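PDB 1N8P: cystathionine gamma-lyase, which belongs to the Cys/Met metabolism family of pyridoxal-5'-phosphate-dependent enzymes and binds pyridoxal-5'-phosphate in a tetrameric assembly. Local coordinates for residues Glu68-Gly79 against Leu213-Tyr224; Phe181-Phe192 against Lys297-Met307. All coordinates share one frame; numbering follows the deposited sequence.

Interaction 1 of 2, residues Glu68-Gly79 against Leu213-Tyr224. With PLP (pyridoxal-5'-phosphate), chain E.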
loop_
_atom_site.group_PDB
_atom_site.type_symbol
_atom_site.label_atom_id
_atom_site.label_comp_id
_atom_site.label_asym_id
_atom_site.label_seq_id
_atom_site.Cartn_x
_atom_site.Cartn_y
_atom_site.Cartn_z
ATOM N N GLU A 68 -13.999 -21.323 -8.937
ATOM C CA GLU A 68 -14.808 -22.259 -8.185
ATOM C C GLU A 68 -15.958 -22.817 -9.015
ATOM O O GLU A 68 -16.888 -23.401 -8.464
ATOM C CB GLU A 68 -15.358 -21.591 -6.947
ATOM C CG GLU A 68 -15.656 -22.567 -5.838
ATOM C CD GLU A 68 -14.423 -23.366 -5.443
ATOM O OE1 GLU A 68 -13.517 -22.795 -4.812
ATOM O OE2 GLU A 68 -14.353 -24.575 -5.774
ATOM N N ASN A 69 -15.881 -22.653 -10.337
ATOM C CA ASN A 69 -16.909 -23.122 -11.271
ATOM C C ASN A 69 -18.243 -22.723 -10.738
ATOM O O ASN A 69 -19.139 -23.542 -10.660
ATOM C CB ASN A 69 -16.888 -24.643 -11.410
ATOM C CG ASN A 69 -17.815 -25.136 -12.510
ATOM O OD1 ASN A 69 -17.929 -24.497 -13.550
ATOM N ND2 ASN A 69 -18.459 -26.279 -12.294
ATOM N N ALA A 70 -18.376 -21.461 -10.365
ATOM C CA ALA A 70 -19.610 -20.979 -9.783
ATOM C C ALA A 70 -20.138 -19.687 -10.386
ATOM O O ALA A 70 -19.408 -18.885 -10.962
ATOM C CB ALA A 70 -19.423 -20.802 -8.275
ATOM N N GLN A 71 -21.431 -19.485 -10.224
ATOM C CA GLN A 71 -22.057 -18.298 -10.751
ATOM C C GLN A 71 -21.787 -17.063 -9.893
ATOM O O GLN A 71 -21.606 -15.964 -10.418
ATOM C CB GLN A 71 -23.568 -18.538 -10.874
ATOM C CG GLN A 71 -23.967 -19.442 -12.040
ATOM C CD GLN A 71 -23.753 -18.774 -13.368
ATOM O OE1 GLN A 71 -24.348 -17.730 -13.649
ATOM N NE2 GLN A 71 -22.890 -19.360 -14.197
ATOM N N TYR A 72 -21.735 -17.252 -8.577
ATOM C CA TYR A 72 -21.535 -16.136 -7.660
ATOM C C TYR A 72 -20.372 -16.212 -6.654
ATOM O O TYR A 72 -19.946 -17.290 -6.248
ATOM C CB TYR A 72 -22.852 -15.887 -6.906
ATOM C CG TYR A 72 -24.051 -15.807 -7.837
ATOM C CD1 TYR A 72 -24.778 -16.957 -8.180
ATOM C CD2 TYR A 72 -24.440 -14.586 -8.411
ATOM C CE1 TYR A 72 -25.860 -16.895 -9.069
ATOM C CE2 TYR A 72 -25.520 -14.513 -9.299
ATOM C CZ TYR A 72 -26.220 -15.669 -9.623
ATOM O OH TYR A 72 -27.275 -15.595 -10.503
ATOM N N GLY A 73 -19.882 -15.034 -6.261
ATOM C CA GLY A 73 -18.810 -14.913 -5.283
ATOM C C GLY A 73 -19.039 -13.719 -4.364
ATOM O O GLY A 73 -19.724 -12.759 -4.727
ATOM N N LEU A 74 -18.479 -13.775 -3.161
ATOM C CA LEU A 74 -18.623 -12.689 -2.175
ATOM C C LEU A 74 -17.447 -12.705 -1.192
ATOM O O LEU A 74 -17.197 -13.706 -0.538
ATOM C CB LEU A 74 -19.935 -12.833 -1.377
ATOM C CG LEU A 74 -21.281 -12.660 -2.080
ATOM C CD1 LEU A 74 -22.354 -12.935 -1.064
ATOM C CD2 LEU A 74 -21.440 -11.250 -2.647
ATOM N N ALA A 75 -16.718 -11.606 -1.082
ATOM C CA ALA A 75 -15.598 -11.600 -0.165
ATOM C C ALA A 75 -16.029 -10.940 1.108
ATOM O O ALA A 75 -17.005 -10.208 1.122
ATOM C CB ALA A 75 -14.445 -10.870 -0.759
ATOM N N PHE A 76 -15.315 -11.242 2.184
ATOM C CA PHE A 76 -15.583 -10.670 3.505
ATOM C C PHE A 76 -14.259 -10.466 4.267
ATOM O O PHE A 76 -13.196 -10.917 3.819
ATOM C CB PHE A 76 -16.511 -11.581 4.319
ATOM C CG PHE A 76 -17.860 -11.822 3.679
ATOM C CD1 PHE A 76 -18.056 -12.906 2.819
ATOM C CD2 PHE A 76 -18.940 -10.973 3.946
ATOM C CE1 PHE A 76 -19.308 -13.142 2.237
ATOM C CE2 PHE A 76 -20.202 -11.204 3.369
ATOM C CZ PHE A 76 -20.386 -12.287 2.514
ATOM N N SER A 77 -14.326 -9.787 5.410
ATOM C CA SER A 77 -13.149 -9.514 6.234
ATOM C C SER A 77 -12.314 -10.756 6.519
ATOM O O SER A 77 -11.107 -10.741 6.418
ATOM C CB SER A 77 -13.586 -8.928 7.552
ATOM O OG SER A 77 -14.530 -7.893 7.366
ATOM N N SER A 78 -12.962 -11.853 6.846
ATOM C CA SER A 78 -12.240 -13.079 7.178
ATOM C C SER A 78 -13.039 -14.317 6.818
ATOM O O SER A 78 -14.211 -14.218 6.440
ATOM C CB SER A 78 -11.945 -13.145 8.701
ATOM O OG SER A 78 -13.000 -12.609 9.505
ATOM N N GLY A 79 -12.400 -15.482 6.913
ATOM C CA GLY A 79 -13.143 -16.700 6.694
ATOM C C GLY A 79 -14.243 -16.586 7.734
ATOM O O GLY A 79 -15.419 -16.634 7.402
ATOM N N LEU A 213 -8.723 -12.443 4.426
ATOM C CA LEU A 213 -9.912 -12.220 3.640
ATOM C C LEU A 213 -10.578 -13.579 3.442
ATOM O O LEU A 213 -9.892 -14.601 3.354
ATOM C CB LEU A 213 -9.495 -11.604 2.304
ATOM C CG LEU A 213 -10.522 -11.335 1.218
ATOM C CD1 LEU A 213 -10.093 -10.167 0.423
ATOM C CD2 LEU A 213 -10.664 -12.544 0.326
ATOM N N GLY A 214 -11.908 -13.595 3.413
ATOM C CA GLY A 214 -12.641 -14.828 3.175
ATOM C C GLY A 214 -13.582 -14.656 1.990
ATOM O O GLY A 214 -14.037 -13.549 1.682
ATOM N N VAL A 215 -13.859 -15.727 1.276
ATOM C CA VAL A 215 -14.812 -15.634 0.167
ATOM C C VAL A 215 -15.641 -16.895 -0.002
ATOM O O VAL A 215 -15.182 -17.997 0.313
ATOM C CB VAL A 215 -14.134 -15.349 -1.185
ATOM C CG1 VAL A 215 -13.527 -13.987 -1.149
ATOM C CG2 VAL A 215 -13.089 -16.419 -1.500
ATOM N N LEU A 216 -16.866 -16.725 -0.494
ATOM C CA LEU A 216 -17.741 -17.856 -0.738
ATOM C C LEU A 216 -18.181 -17.747 -2.182
ATOM O O LEU A 216 -17.994 -16.704 -2.846
ATOM C CB LEU A 216 -18.936 -17.832 0.239
ATOM C CG LEU A 216 -20.341 -17.199 0.092
ATOM C CD1 LEU A 216 -20.734 -16.460 1.398
ATOM C CD2 LEU A 216 -20.401 -16.240 -1.067
ATOM N N ALA A 217 -18.718 -18.850 -2.681
ATOM C CA ALA A 217 -19.259 -18.911 -4.032
ATOM C C ALA A 217 -20.474 -19.849 -4.009
ATOM O O ALA A 217 -20.523 -20.820 -3.226
ATOM C CB ALA A 217 -18.215 -19.417 -5.001
ATOM N N THR A 218 -21.467 -19.519 -4.833
ATOM C CA THR A 218 -22.684 -20.319 -4.983
ATOM C C THR A 218 -23.331 -20.022 -6.326
ATOM O O THR A 218 -23.164 -18.945 -6.904
ATOM C CB THR A 218 -23.738 -20.042 -3.926
ATOM O OG1 THR A 218 -24.149 -18.685 -4.027
ATOM C CG2 THR A 218 -23.196 -20.284 -2.547
ATOM N N ASN A 219 -24.079 -21.010 -6.805
ATOM C CA ASN A 219 -24.787 -20.956 -8.072
ATOM C C ASN A 219 -26.220 -20.556 -7.799
ATOM O O ASN A 219 -26.937 -20.138 -8.695
ATOM C CB ASN A 219 -24.732 -22.333 -8.708
ATOM C CG ASN A 219 -23.384 -22.636 -9.287
ATOM O OD1 ASN A 219 -22.950 -23.776 -9.329
ATOM N ND2 ASN A 219 -22.717 -21.603 -9.763
ATOM N N ASN A 220 -26.612 -20.673 -6.536
ATOM C CA ASN A 220 -27.954 -20.368 -6.065
ATOM C C ASN A 220 -28.198 -18.862 -5.957
ATOM O O ASN A 220 -27.832 -18.237 -4.956
ATOM C CB ASN A 220 -28.127 -21.034 -4.704
ATOM C CG ASN A 220 -29.513 -20.908 -4.162
ATOM O OD1 ASN A 220 -29.862 -21.544 -3.176
ATOM N ND2 ASN A 220 -30.317 -20.083 -4.796
ATOM N N LYS A 221 -28.848 -18.278 -6.964
ATOM C CA LYS A 221 -29.093 -16.837 -6.967
ATOM C C LYS A 221 -29.862 -16.255 -5.794
ATOM O O LYS A 221 -29.609 -15.128 -5.405
ATOM C CB LYS A 221 -29.788 -16.428 -8.251
ATOM C CG LYS A 221 -29.985 -14.939 -8.407
ATOM C CD LYS A 221 -30.669 -14.669 -9.741
ATOM C CE LYS A 221 -31.041 -13.218 -9.938
ATOM N NZ LYS A 221 -32.044 -13.100 -11.030
ATOM N N PRO A 222 -30.834 -16.987 -5.233
ATOM C CA PRO A 222 -31.565 -16.404 -4.098
ATOM C C PRO A 222 -30.760 -16.358 -2.822
ATOM O O PRO A 222 -30.875 -15.412 -2.056
ATOM C CB PRO A 222 -32.774 -17.313 -3.957
ATOM C CG PRO A 222 -33.041 -17.716 -5.345
ATOM C CD PRO A 222 -31.649 -18.028 -5.876
ATOM N N LEU A 223 -29.968 -17.404 -2.605
ATOM C CA LEU A 223 -29.102 -17.560 -1.433
ATOM C C LEU A 223 -27.968 -16.551 -1.532
ATOM O O LEU A 223 -27.456 -16.040 -0.526
ATOM C CB LEU A 223 -28.534 -18.987 -1.399
ATOM C CG LEU A 223 -27.657 -19.404 -0.220
ATOM C CD1 LEU A 223 -28.340 -18.960 1.061
ATOM C CD2 LEU A 223 -27.418 -20.918 -0.218
ATOM N N TYR A 224 -27.589 -16.254 -2.765
ATOM C CA TYR A 224 -26.527 -15.306 -3.006
ATOM C C TYR A 224 -26.951 -13.886 -2.692
ATOM O O TYR A 224 -26.158 -13.122 -2.153
ATOM C CB TYR A 224 -26.072 -15.397 -4.454
ATOM C CG TYR A 224 -25.373 -14.159 -4.936
ATOM C CD1 TYR A 224 -24.135 -13.787 -4.436
ATOM C CD2 TYR A 224 -25.962 -13.346 -5.895
ATOM C CE1 TYR A 224 -23.500 -12.628 -4.884
ATOM C CE2 TYR A 224 -25.335 -12.187 -6.347
ATOM C CZ TYR A 224 -24.110 -11.835 -5.836
ATOM O OH TYR A 224 -23.517 -10.677 -6.286
HETATM N N1 PLP E . -11.144 -22.094 8.385
HETATM C C2 PLP E . -10.067 -22.881 8.033
HETATM C C2A PLP E . -10.426 -24.255 7.477
HETATM C C3 PLP E . -8.715 -22.283 8.236
HETATM O O3 PLP E . -7.727 -23.115 7.826
HETATM C C4 PLP E . -8.575 -20.969 8.778
HETATM C C4A PLP E . -7.210 -20.386 9.020
HETATM C C5 PLP E . -9.829 -20.237 9.114
HETATM C C6 PLP E . -11.067 -20.818 8.903
HETATM C C5A PLP E . -9.704 -18.791 9.619
HETATM O O4P PLP E . -9.785 -17.820 8.592
HETATM P P PLP E . -9.755 -16.300 8.957
HETATM O O1P PLP E . -9.622 -15.656 7.673
HETATM O O2P PLP E . -8.538 -16.102 9.834
HETATM O O3P PLP E . -11.001 -16.108 9.684
#
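Tyr72 and Tyr224 meet in an offset stack, ring centroids 4.3 Å apart and planes tilted by 23°, while the two side chains themselves run at about a right angle to each other. Tyr72 also lays its CB over the face of the Tyr224 ring. Its hydroxyl end reaches Lys221, where Tyr72 OH lies 3.5 Å from Lys221 CB. On the same face of the sheet Leu74 sits next along: with CG anti to its carbonyl carbon (chi1 -67°), its CD2 branch comes up to CE1 of Tyr224 and its CB lies 3.5 Å from CD2 of Leu216. The other branch, Leu216 CD1, turns to Phe76 CE1, 3.7 Å away. Tyr72, Leu74 and Phe76 lie on strand 72-76, the outermost within this chain of the large mixed sheet of the PLP-binding domain, and Leu216 on its antiparallel neighbour 214-218; Lys221 and Tyr224 come from the helix that follows. Leu74 and Leu216 exchange both backbone bonds, as do Phe76 and Gly214. On the reverse face Ala75 CB packs on Val215 CG1. Beyond Phe76 the chain turns into helix 79-88, whose first amide, Gly79 N, donates a nearly straight bond (175°) to PLP O1P, 2.9 Å away.

Interaction 2 of 2, residues Phe181-Phe192 against Lys297-Met307. With PLP (pyridoxal-5'-phosphate), chain E.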
loop_
_atom_site.group_PDB
_atom_site.type_symbol
_atom_site.label_atom_id
_atom_site.label_comp_id
_atom_site.label_asym_id
_atom_site.label_seq_id
_atom_site.Cartn_x
_atom_site.Cartn_y
_atom_site.Cartn_z
ATOM N N PHE A 181 -8.218 -25.695 2.526
ATOM C CA PHE A 181 -7.033 -26.560 2.373
ATOM C C PHE A 181 -6.706 -27.144 1.011
ATOM O O PHE A 181 -5.558 -27.484 0.743
ATOM C CB PHE A 181 -7.113 -27.734 3.345
ATOM C CG PHE A 181 -6.945 -27.346 4.780
ATOM C CD1 PHE A 181 -7.176 -26.039 5.194
ATOM C CD2 PHE A 181 -6.601 -28.311 5.730
ATOM C CE1 PHE A 181 -7.071 -25.701 6.527
ATOM C CE2 PHE A 181 -6.496 -27.981 7.067
ATOM C CZ PHE A 181 -6.734 -26.666 7.468
ATOM N N LEU A 182 -7.701 -27.335 0.163
ATOM C CA LEU A 182 -7.410 -27.877 -1.159
ATOM C C LEU A 182 -7.391 -26.754 -2.191
ATOM O O LEU A 182 -6.619 -26.813 -3.133
ATOM C CB LEU A 182 -8.435 -28.936 -1.551
ATOM C CG LEU A 182 -8.435 -30.248 -0.756
ATOM C CD1 LEU A 182 -9.610 -31.110 -1.223
ATOM C CD2 LEU A 182 -7.119 -31.004 -0.970
ATOM N N SER A 183 -8.230 -25.735 -1.997
ATOM C CA SER A 183 -8.297 -24.576 -2.898
ATOM C C SER A 183 -8.999 -24.814 -4.241
ATOM O O SER A 183 -9.011 -25.918 -4.754
ATOM C CB SER A 183 -6.918 -24.126 -3.260
ATOM O OG SER A 183 -6.578 -24.782 -4.460
ATOM N N PRO A 184 -9.566 -23.759 -4.840
ATOM C CA PRO A 184 -10.227 -23.954 -6.130
ATOM C C PRO A 184 -9.498 -24.935 -7.065
ATOM O O PRO A 184 -10.110 -25.782 -7.671
ATOM C CB PRO A 184 -10.275 -22.529 -6.693
ATOM C CG PRO A 184 -10.585 -21.723 -5.444
ATOM C CD PRO A 184 -9.644 -22.344 -4.418
ATOM N N TYR A 185 -8.184 -24.849 -7.145
ATOM C CA TYR A 185 -7.435 -25.711 -8.038
ATOM C C TYR A 185 -7.673 -27.225 -7.908
ATOM O O TYR A 185 -8.018 -27.890 -8.867
ATOM C CB TYR A 185 -5.912 -25.421 -7.912
ATOM C CG TYR A 185 -5.101 -26.161 -8.958
ATOM C CD1 TYR A 185 -5.339 -25.938 -10.318
ATOM C CD2 TYR A 185 -4.173 -27.134 -8.603
ATOM C CE1 TYR A 185 -4.693 -26.660 -11.300
ATOM C CE2 TYR A 185 -3.514 -27.871 -9.584
ATOM C CZ TYR A 185 -3.791 -27.624 -10.946
ATOM O OH TYR A 185 -3.187 -28.344 -11.964
ATOM N N ILE A 186 -7.463 -27.764 -6.714
ATOM C CA ILE A 186 -7.610 -29.179 -6.460
ATOM C C ILE A 186 -9.042 -29.682 -6.456
ATOM O O ILE A 186 -9.280 -30.821 -6.804
ATOM C CB ILE A 186 -6.976 -29.570 -5.089
ATOM C CG1 ILE A 186 -5.471 -29.288 -5.117
ATOM C CG2 ILE A 186 -7.262 -31.081 -4.771
ATOM C CD1 ILE A 186 -4.785 -29.644 -3.841
ATOM N N SER A 187 -10.001 -28.852 -6.074
ATOM C CA SER A 187 -11.367 -29.317 -6.022
ATOM C C SER A 187 -12.432 -28.245 -6.137
ATOM O O SER A 187 -12.214 -27.079 -5.817
ATOM C CB SER A 187 -11.565 -30.088 -4.732
ATOM O OG SER A 187 -12.887 -30.581 -4.643
ATOM N N ASN A 188 -13.607 -28.665 -6.584
ATOM C CA ASN A 188 -14.752 -27.770 -6.765
ATOM C C ASN A 188 -16.013 -28.394 -6.173
ATOM O O ASN A 188 -16.859 -28.917 -6.917
ATOM C CB ASN A 188 -14.976 -27.492 -8.253
ATOM C CG ASN A 188 -13.921 -26.602 -8.840
ATOM O OD1 ASN A 188 -13.754 -26.551 -10.051
ATOM N ND2 ASN A 188 -13.216 -25.875 -7.989
ATOM N N PRO A 189 -16.156 -28.320 -4.830
ATOM C CA PRO A 189 -17.289 -28.870 -4.086
ATOM C C PRO A 189 -18.683 -28.635 -4.670
ATOM O O PRO A 189 -19.564 -29.458 -4.451
ATOM C CB PRO A 189 -17.106 -28.267 -2.688
ATOM C CG PRO A 189 -15.636 -28.176 -2.571
ATOM C CD PRO A 189 -15.223 -27.640 -3.910
ATOM N N LEU A 190 -18.908 -27.544 -5.400
ATOM C CA LEU A 190 -20.252 -27.339 -5.970
ATOM C C LEU A 190 -20.594 -28.498 -6.910
ATOM O O LEU A 190 -21.703 -29.029 -6.865
ATOM C CB LEU A 190 -20.366 -26.015 -6.728
ATOM C CG LEU A 190 -20.091 -24.791 -5.876
ATOM C CD1 LEU A 190 -20.524 -23.516 -6.615
ATOM C CD2 LEU A 190 -20.813 -24.969 -4.547
ATOM N N ASN A 191 -19.629 -28.904 -7.735
ATOM C CA ASN A 191 -19.818 -30.009 -8.663
ATOM C C ASN A 191 -20.085 -31.284 -7.916
ATOM O O ASN A 191 -19.954 -32.364 -8.470
ATOM C CB ASN A 191 -18.581 -30.221 -9.518
ATOM C CG ASN A 191 -18.203 -29.001 -10.278
ATOM O OD1 ASN A 191 -18.949 -28.017 -10.290
ATOM N ND2 ASN A 191 -17.041 -29.039 -10.932
ATOM N N PHE A 192 -20.447 -31.180 -6.653
ATOM C CA PHE A 192 -20.706 -32.378 -5.871
ATOM C C PHE A 192 -21.870 -32.186 -4.921
ATOM O O PHE A 192 -21.899 -32.776 -3.838
ATOM C CB PHE A 192 -19.462 -32.798 -5.079
ATOM C CG PHE A 192 -18.258 -33.078 -5.944
ATOM C CD1 PHE A 192 -17.393 -32.044 -6.311
ATOM C CD2 PHE A 192 -18.004 -34.369 -6.410
ATOM C CE1 PHE A 192 -16.305 -32.289 -7.120
ATOM C CE2 PHE A 192 -16.905 -34.639 -7.236
ATOM C CZ PHE A 192 -16.052 -33.605 -7.595
ATOM N N LYS A 297 -12.301 -38.928 -6.737
ATOM C CA LYS A 297 -13.509 -38.396 -7.364
ATOM C C LYS A 297 -13.733 -36.911 -7.090
ATOM O O LYS A 297 -14.484 -36.248 -7.816
ATOM C CB LYS A 297 -14.755 -39.189 -6.928
ATOM C CG LYS A 297 -14.831 -39.526 -5.449
ATOM C CD LYS A 297 -16.252 -39.893 -4.982
ATOM C CE LYS A 297 -16.858 -41.067 -5.723
ATOM N NZ LYS A 297 -18.184 -41.477 -5.126
ATOM N N GLN A 298 -13.082 -36.376 -6.060
ATOM C CA GLN A 298 -13.248 -34.959 -5.734
ATOM C C GLN A 298 -12.005 -34.089 -5.983
ATOM O O GLN A 298 -12.127 -32.898 -6.289
ATOM C CB GLN A 298 -13.718 -34.818 -4.284
ATOM C CG GLN A 298 -15.219 -34.824 -4.167
ATOM C CD GLN A 298 -15.722 -34.928 -2.745
ATOM O OE1 GLN A 298 -16.921 -34.800 -2.507
ATOM N NE2 GLN A 298 -14.821 -35.170 -1.794
ATOM N N HIS A 299 -10.827 -34.701 -5.870
ATOM C CA HIS A 299 -9.552 -34.040 -6.051
ATOM C C HIS A 299 -9.000 -34.092 -7.468
ATOM O O HIS A 299 -8.876 -35.161 -8.036
ATOM C CB HIS A 299 -8.486 -34.691 -5.167
ATOM C CG HIS A 299 -8.742 -34.570 -3.704
ATOM N ND1 HIS A 299 -7.720 -34.481 -2.780
ATOM C CD2 HIS A 299 -9.892 -34.496 -3.001
ATOM C CE1 HIS A 299 -8.233 -34.349 -1.570
ATOM N NE2 HIS A 299 -9.550 -34.356 -1.677
ATOM N N ARG A 300 -8.600 -32.949 -8.012
ATOM C CA ARG A 300 -7.991 -32.915 -9.337
ATOM C C ARG A 300 -6.725 -33.789 -9.379
ATOM O O ARG A 300 -5.867 -33.724 -8.492
ATOM C CB ARG A 300 -7.592 -31.497 -9.714
ATOM C CG ARG A 300 -6.832 -31.423 -11.029
ATOM C CD ARG A 300 -6.327 -30.005 -11.249
ATOM N NE ARG A 300 -7.419 -29.045 -11.141
ATOM C CZ ARG A 300 -8.076 -28.567 -12.181
ATOM N NH1 ARG A 300 -7.730 -28.966 -13.393
ATOM N NH2 ARG A 300 -9.074 -27.708 -12.007
ATOM N N ASP A 301 -6.617 -34.603 -10.425
ATOM C CA ASP A 301 -5.475 -35.479 -10.626
ATOM C C ASP A 301 -5.105 -36.307 -9.414
ATOM O O ASP A 301 -4.076 -36.981 -9.394
ATOM C CB ASP A 301 -4.288 -34.653 -11.078
ATOM C CG ASP A 301 -4.513 -34.039 -12.427
ATOM O OD1 ASP A 301 -4.809 -34.800 -13.360
ATOM O OD2 ASP A 301 -4.403 -32.807 -12.564
ATOM N N ALA A 302 -5.983 -36.274 -8.425
ATOM C CA ALA A 302 -5.804 -36.999 -7.169
ATOM C C ALA A 302 -4.704 -36.367 -6.299
ATOM O O ALA A 302 -4.008 -37.074 -5.552
ATOM C CB ALA A 302 -5.499 -38.460 -7.449
ATOM N N LEU A 303 -4.557 -35.040 -6.407
ATOM C CA LEU A 303 -3.556 -34.309 -5.643
ATOM C C LEU A 303 -3.988 -34.321 -4.182
ATOM O O LEU A 303 -5.146 -34.049 -3.878
ATOM C CB LEU A 303 -3.435 -32.877 -6.171
ATOM C CG LEU A 303 -2.876 -32.714 -7.597
ATOM C CD1 LEU A 303 -3.064 -31.287 -8.115
ATOM C CD2 LEU A 303 -1.441 -33.079 -7.592
ATOM N N GLY A 304 -3.064 -34.657 -3.285
ATOM C CA GLY A 304 -3.395 -34.736 -1.872
ATOM C C GLY A 304 -3.431 -33.418 -1.145
ATOM O O GLY A 304 -4.007 -33.295 -0.071
ATOM N N GLY A 305 -2.811 -32.411 -1.729
ATOM C CA GLY A 305 -2.819 -31.097 -1.101
ATOM C C GLY A 305 -1.433 -30.734 -0.633
ATOM O O GLY A 305 -0.462 -31.307 -1.116
ATOM N N GLY A 306 -1.345 -29.798 0.305
ATOM C CA GLY A 306 -0.062 -29.380 0.834
ATOM C C GLY A 306 0.073 -29.654 2.319
ATOM O O GLY A 306 1.114 -29.398 2.897
ATOM N N MET A 307 -0.976 -30.183 2.934
ATOM C CA MET A 307 -0.965 -30.493 4.359
ATOM C C MET A 307 -0.800 -31.995 4.581
ATOM O O MET A 307 -1.569 -32.813 4.060
ATOM C CB MET A 307 -2.280 -30.067 5.027
ATOM C CG MET A 307 -2.785 -28.668 4.695
ATOM S SD MET A 307 -1.794 -27.323 5.339
ATOM C CE MET A 307 -2.062 -27.493 7.133
HETATM N N1 PLP E . -11.144 -22.094 8.385
HETATM C C2 PLP E . -10.067 -22.881 8.033
HETATM C C2A PLP E . -10.426 -24.255 7.477
HETATM C C3 PLP E . -8.715 -22.283 8.236
HETATM O O3 PLP E . -7.727 -23.115 7.826
HETATM C C4 PLP E . -8.575 -20.969 8.778
HETATM C C4A PLP E . -7.210 -20.386 9.020
HETATM C C5 PLP E . -9.829 -20.237 9.114
HETATM C C6 PLP E . -11.067 -20.818 8.903
HETATM C C5A PLP E . -9.704 -18.791 9.619
HETATM O O4P PLP E . -9.785 -17.820 8.592
HETATM P P PLP E . -9.755 -16.300 8.957
HETATM O O1P PLP E . -9.622 -15.656 7.673
HETATM O O2P PLP E . -8.538 -16.102 9.834
HETATM O O3P PLP E . -11.001 -16.108 9.684
#
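In this fold-type I (aspartate aminotransferase-like) PLP enzyme, the chain leaving the PLP pocket at Phe181 packs against the turn that follows helix 292-298 and leads into strand 307-312 of the smaller sheet. Phe181 turns one edge to PLP, CE1 lying 3.0 Å from PLP O3, and Met307 SD stands above a face of the Phe181 ring at 5.1 Å from the centroid, a Met-aromatic contact. Next to it, Leu182 puts CD1 over the face of the His299 imidazole, 3.3 Å from NE2. That ring is held by ND1, which donates in its own plane to Leu303 O, while Ile186 CG2 packs on His299 CB. Ile186 O takes the backbone N-H of Arg300 in the carbonyl plane. Ser187 OG donates to Gln298 O from above the carbonyl plane, and Gln298 CG sits over the centre of the Phe192 ring; the Gln298 amide is bonded to Ile157 N and Thr155 O. Arg300 is bent at chi3 (-53°), which lays its guanidinium flat on Tyr185 with planes 7° apart, Arg300 CD over the ring, 3.5 Å from Tyr185 CZ. Arg300 NE donates almost straight (167°) to Tyr185 O at 2.6 Å, and Arg300 NH2 adds a weak second bond to the same oxygen.

How the interactions relate
Both contacts reach the same PLP, interaction 1 through a backbone amide at the phosphate and interaction 2 through a phenyl edge at O3. Interaction 1 is partly buried and joins two strands of one sheet and the start of the helix that follows the second, so regular backbone pairing dominates, with a tyrosine stack at the helix end. Interaction 2 is largely buried and joins loops between the two sheets; there, individual side chains and single carbonyls do the work, with an arginine stacked on a tyrosine where both are partly exposed. Their centres are about 17 Å apart, yet they touch directly: Asn69 ND2 probably bonds to Asn191 OD1 at 2.7 Å, and Glu68 packs on Pro184. The second subunit approaches only interaction 1, at Ser77 and Ser78.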